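Local coordinates for conserved hypothetical secreted protein (Helicobacter pylori, PDB 4RNZ), which helps determine cell shape as a zinc-binding M23B-family metallopeptidase, probably by cleaving the peptidoglycan of the cell wall, at residues A[103-108]-A[113-118]; A[175-180]-A[316-321]. All coordinates share one frame; numbering follows the deposited sequence.

Contact 1 (A[103-108]-A[113-118]); sequences QDIIKA and LLANQL
I105 reaches across to A115 and L118, and its side chain can be followed branch by branch. I105 CB lies 4.2 Å from A115 CB, in line with the shortest CA-CA separation between the segments, 5.9 Å for I105 and A115. From there the chain forks. I105 CG2, anti to the backbone N, presses on the alanine, 3.8 Å from A115 CB, and lies more loosely 4.4 Å from L114 CD2. The other branch, through CG1, stands beside the backbone N (chi1 -70°) and extends (chi2 157°), which carries I105 CD1 to 3.6 Å from L118 CD2; here the two side chains cross obliquely. This is a helical hairpin in the second domain of Csd3: helices 101-109 and 112-121 are joined by a very short turn, and their local axes run 149° apart, roughly antiparallel, with a closest approach of 9.1 Å. The small A115 sits where the two isoleucines converge, since I106 CD1 also comes to 4.0 Å from A115 CB. L114 and L118 continue the apolar layer onto I139 of strand 136-146, with L118 also touching A159 of strand 153-163, and D104 ties its helix back through hydrogen bonds to Q98 N and T99 OG1.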
# COMPACT_ATOMS: atom_id res chain seq x y z
N GLN A 103 19.83 2.23 9.61
CA GLN A 103 19.97 2.65 11.00
C GLN A 103 19.83 4.17 11.15
O GLN A 103 19.16 4.68 12.05
CB GLN A 103 21.31 2.16 11.56
CG GLN A 103 21.58 2.69 12.95
CD GLN A 103 22.80 2.07 13.61
OE1 GLN A 103 23.52 1.25 13.05
NE2 GLN A 103 23.02 2.48 14.84
N ASP A 104 20.47 4.90 10.25
CA ASP A 104 20.40 6.34 10.26
C ASP A 104 18.98 6.89 10.06
O ASP A 104 18.57 7.81 10.76
CB ASP A 104 21.36 6.92 9.23
CG ASP A 104 22.82 6.76 9.65
OD1 ASP A 104 23.11 6.46 10.83
OD2 ASP A 104 23.70 6.89 8.77
N ILE A 105 18.23 6.31 9.12
CA ILE A 105 16.84 6.74 8.94
C ILE A 105 16.05 6.51 10.21
O ILE A 105 15.26 7.37 10.63
CB ILE A 105 16.17 6.01 7.76
CG1 ILE A 105 16.78 6.50 6.45
CG2 ILE A 105 14.66 6.26 7.73
CD1 ILE A 105 16.64 5.54 5.31
N ILE A 106 16.27 5.37 10.85
CA ILE A 106 15.56 5.10 12.12
C ILE A 106 15.97 6.11 13.19
O ILE A 106 15.13 6.62 13.93
CB ILE A 106 15.80 3.67 12.62
CG1 ILE A 106 15.29 2.65 11.59
CG2 ILE A 106 15.13 3.44 13.97
CD1 ILE A 106 13.81 2.68 11.36
N LYS A 107 17.26 6.41 13.26
CA LYS A 107 17.72 7.40 14.23
C LYS A 107 16.98 8.72 14.06
O LYS A 107 16.54 9.30 15.05
CB LYS A 107 19.22 7.65 14.15
CG LYS A 107 19.70 8.54 15.29
CD LYS A 107 21.05 9.18 15.02
CE LYS A 107 21.47 9.99 16.24
NZ LYS A 107 22.68 10.83 15.99
N ALA A 108 16.82 9.17 12.82
CA ALA A 108 16.22 10.48 12.53
C ALA A 108 14.70 10.53 12.54
O ALA A 108 14.12 11.61 12.73
CB ALA A 108 16.73 10.98 11.19
N LEU A 113 8.84 1.94 8.76
CA LEU A 113 8.03 1.90 7.54
C LEU A 113 8.70 2.71 6.44
O LEU A 113 8.83 2.23 5.31
CB LEU A 113 6.62 2.41 7.80
CG LEU A 113 5.86 1.59 8.85
CD1 LEU A 113 4.55 2.29 9.21
CD2 LEU A 113 5.57 0.18 8.40
N LEU A 114 9.12 3.93 6.77
CA LEU A 114 9.80 4.82 5.83
C LEU A 114 11.13 4.20 5.40
O LEU A 114 11.49 4.26 4.22
CB LEU A 114 10.04 6.20 6.46
CG LEU A 114 10.71 7.25 5.58
CD1 LEU A 114 9.83 7.66 4.42
CD2 LEU A 114 11.07 8.48 6.40
N ALA A 115 11.86 3.65 6.37
CA ALA A 115 13.17 3.05 6.10
C ALA A 115 13.01 1.89 5.13
O ALA A 115 13.74 1.80 4.14
CB ALA A 115 13.80 2.59 7.40
N ASN A 116 12.02 1.03 5.36
CA ASN A 116 11.75 -0.11 4.45
C ASN A 116 11.35 0.33 3.05
O ASN A 116 11.74 -0.30 2.06
CB ASN A 116 10.60 -0.99 4.96
CG ASN A 116 10.94 -1.74 6.22
OD1 ASN A 116 12.11 -1.93 6.58
ND2 ASN A 116 9.90 -2.23 6.87
N GLN A 117 10.53 1.39 2.96
CA GLN A 117 10.16 1.96 1.68
C GLN A 117 11.37 2.45 0.90
O GLN A 117 11.48 2.22 -0.30
CB GLN A 117 9.20 3.13 1.83
CG GLN A 117 7.82 2.70 2.23
CD GLN A 117 6.80 3.83 2.23
OE1 GLN A 117 7.02 4.91 1.72
NE2 GLN A 117 5.66 3.54 2.79
N LEU A 118 12.31 3.10 1.58
CA LEU A 118 13.54 3.54 0.89
C LEU A 118 14.40 2.38 0.40
O LEU A 118 14.89 2.43 -0.72
CB LEU A 118 14.38 4.48 1.77
CG LEU A 118 15.45 5.17 0.90
CD1 LEU A 118 14.90 6.38 0.18
CD2 LEU A 118 16.64 5.53 1.73

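Contact 2 (A[175-180]-A[316-321]); sequences NGHYYD and YIRTAK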
# COMPACT_ATOMS: atom_id res chain seq x y z
N ASN A 175 -0.21 8.16 -10.00
CA ASN A 175 -0.49 6.76 -10.38
C ASN A 175 0.10 5.67 -9.47
O ASN A 175 -0.15 4.49 -9.69
CB ASN A 175 -0.09 6.49 -11.85
CG ASN A 175 1.42 6.43 -12.07
OD1 ASN A 175 2.20 6.20 -11.12
ND2 ASN A 175 1.84 6.62 -13.31
N GLY A 176 0.91 6.05 -8.48
CA GLY A 176 1.46 5.10 -7.49
C GLY A 176 2.82 4.50 -7.81
O GLY A 176 3.43 3.84 -6.96
N HIS A 177 3.32 4.72 -9.02
CA HIS A 177 4.64 4.25 -9.45
C HIS A 177 5.72 5.32 -9.22
O HIS A 177 5.40 6.49 -9.07
CB HIS A 177 4.58 3.85 -10.91
CG HIS A 177 3.61 2.74 -11.19
ND1 HIS A 177 4.00 1.53 -11.73
CD2 HIS A 177 2.28 2.64 -10.98
CE1 HIS A 177 2.95 0.74 -11.85
NE2 HIS A 177 1.89 1.38 -11.40
N TYR A 178 6.99 4.89 -9.20
CA TYR A 178 8.15 5.77 -9.02
C TYR A 178 8.82 6.03 -10.36
O TYR A 178 8.89 5.13 -11.20
CB TYR A 178 9.20 5.11 -8.13
CG TYR A 178 8.85 4.87 -6.67
CD1 TYR A 178 8.34 5.90 -5.84
CD2 TYR A 178 9.12 3.62 -6.08
CE1 TYR A 178 8.07 5.66 -4.50
CE2 TYR A 178 8.86 3.37 -4.75
CZ TYR A 178 8.33 4.38 -3.95
OH TYR A 178 8.10 4.08 -2.61
N TYR A 179 9.33 7.23 -10.51
CA TYR A 179 9.94 7.65 -11.73
C TYR A 179 11.25 8.32 -11.47
O TYR A 179 11.42 8.99 -10.48
CB TYR A 179 9.01 8.58 -12.50
CG TYR A 179 7.82 7.87 -13.03
CD1 TYR A 179 6.68 7.77 -12.29
CD2 TYR A 179 7.87 7.21 -14.23
CE1 TYR A 179 5.60 7.08 -12.74
CE2 TYR A 179 6.79 6.52 -14.69
CZ TYR A 179 5.66 6.45 -13.93
OH TYR A 179 4.58 5.77 -14.35
N ASP A 180 12.16 8.11 -12.39
CA ASP A 180 13.37 8.84 -12.33
C ASP A 180 13.13 10.19 -12.85
O ASP A 180 12.08 10.61 -13.20
CB ASP A 180 14.56 8.19 -13.03
CG ASP A 180 14.43 8.13 -14.53
OD1 ASP A 180 13.69 8.89 -15.15
OD2 ASP A 180 15.11 7.29 -15.08
N TYR A 316 0.92 -2.70 -13.64
CA TYR A 316 2.20 -3.40 -13.58
C TYR A 316 2.28 -4.59 -14.52
O TYR A 316 3.32 -5.29 -14.53
CB TYR A 316 2.42 -3.98 -12.19
CG TYR A 316 2.85 -3.01 -11.14
CD1 TYR A 316 4.18 -2.59 -11.05
CD2 TYR A 316 1.95 -2.57 -10.18
CE1 TYR A 316 4.59 -1.72 -10.05
CE2 TYR A 316 2.34 -1.70 -9.18
CZ TYR A 316 3.66 -1.28 -9.11
OH TYR A 316 4.03 -0.42 -8.10
N ILE A 317 1.20 -4.89 -15.23
CA ILE A 317 1.28 -5.97 -16.22
C ILE A 317 1.70 -5.35 -17.55
O ILE A 317 0.96 -4.62 -18.16
CB ILE A 317 -0.03 -6.74 -16.32
CG1 ILE A 317 -0.25 -7.47 -14.98
CG2 ILE A 317 0.02 -7.73 -17.47
CD1 ILE A 317 -1.53 -8.25 -14.88
N ARG A 318 2.94 -5.58 -17.90
CA ARG A 318 3.59 -4.94 -19.03
C ARG A 318 4.86 -5.70 -19.26
O ARG A 318 5.27 -6.45 -18.41
CB ARG A 318 3.95 -3.50 -18.70
CG ARG A 318 5.09 -3.34 -17.69
CD ARG A 318 4.82 -2.25 -16.68
NE ARG A 318 5.59 -2.38 -15.43
CZ ARG A 318 5.57 -1.47 -14.47
NH1 ARG A 318 4.84 -0.39 -14.63
NH2 ARG A 318 6.29 -1.61 -13.36
N THR A 319 5.52 -5.47 -20.38
CA THR A 319 6.77 -6.15 -20.67
C THR A 319 7.98 -5.26 -20.50
O THR A 319 9.07 -5.73 -20.25
CB THR A 319 6.80 -6.66 -22.11
OG1 THR A 319 5.59 -7.35 -22.39
CG2 THR A 319 7.93 -7.57 -22.27
N ALA A 320 7.75 -3.98 -20.66
CA ALA A 320 8.78 -2.99 -20.44
C ALA A 320 8.40 -2.05 -19.34
O ALA A 320 7.26 -1.93 -18.99
CB ALA A 320 9.00 -2.19 -21.70
N LYS A 321 9.41 -1.38 -18.84
CA LYS A 321 9.34 -0.19 -18.01
C LYS A 321 8.43 0.92 -18.60
O LYS A 321 8.49 1.24 -19.76
CB LYS A 321 10.74 0.37 -17.87
CG LYS A 321 11.58 -0.24 -16.77
CD LYS A 321 13.07 0.06 -16.93
CE LYS A 321 13.91 -1.21 -16.93
NZ LYS A 321 14.60 -1.52 -15.65
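H177 meets Y316 and R318, which approach its ring from the loop that follows strand 309-311. The ring contact is aromatic: H177 CE1 stands 3.3 Å above the plane of the Y316 ring, over its centre, and the ring centroids are 4.2 Å apart. With CG anti to the carbonyl carbon (chi1 -61°), the H177 ring meets Y316 CE1 and CZ through its CE1. The planes are inclined at 31°, so the pair is oblique, neither a parallel stack nor a T-shape. The Y316 hydroxyl in turn lies over one face of the imidazole, displaced toward its rim. Polar and charged groups form the second kind. R318 NH1 comes within 3.5 Å of H177 CE1, the guanidinium plane turned 64° from the imidazole, but its salt bridge is to E185 OE1, while E185 OE2 is hydrogen-bonded to H177 ND1. The third kind is local: N175 OD1 accepts from H177 N at 2.8 Å, an Asx turn, and N175 ND2 donates to Y179 OH at 3.1 Å. One carboxylate thus serves both H177 and R318: it would offset the arginine's charge and probably keeps a proton on ND1, while the guanidinium would tend to oppose a second proton on the imidazole.

Contact 1 is complete by residue 118, well before contact 2 begins at 175. Their centres are 24 Å apart, although their nearest atoms approach to about 4 Å without touching. Segments 103-108, 113-118 and 175-180 belong to the second domain of Csd3, and a single antiparallel β-sheet relates them: the helical pair of contact 1 packs on strands 136-146 and 153-163, whereas strand 178-179 of contact 2 pairs with 166-172 and 185-186 further across it. Contact 1 is local, with four residues between its segments, while contact 2 spans 135 and joins this β-sheet to the loop between strand 309-311, which pairs with strand 299-306 in another β-sheet, and helix 326-348. Both lie away from the zinc site.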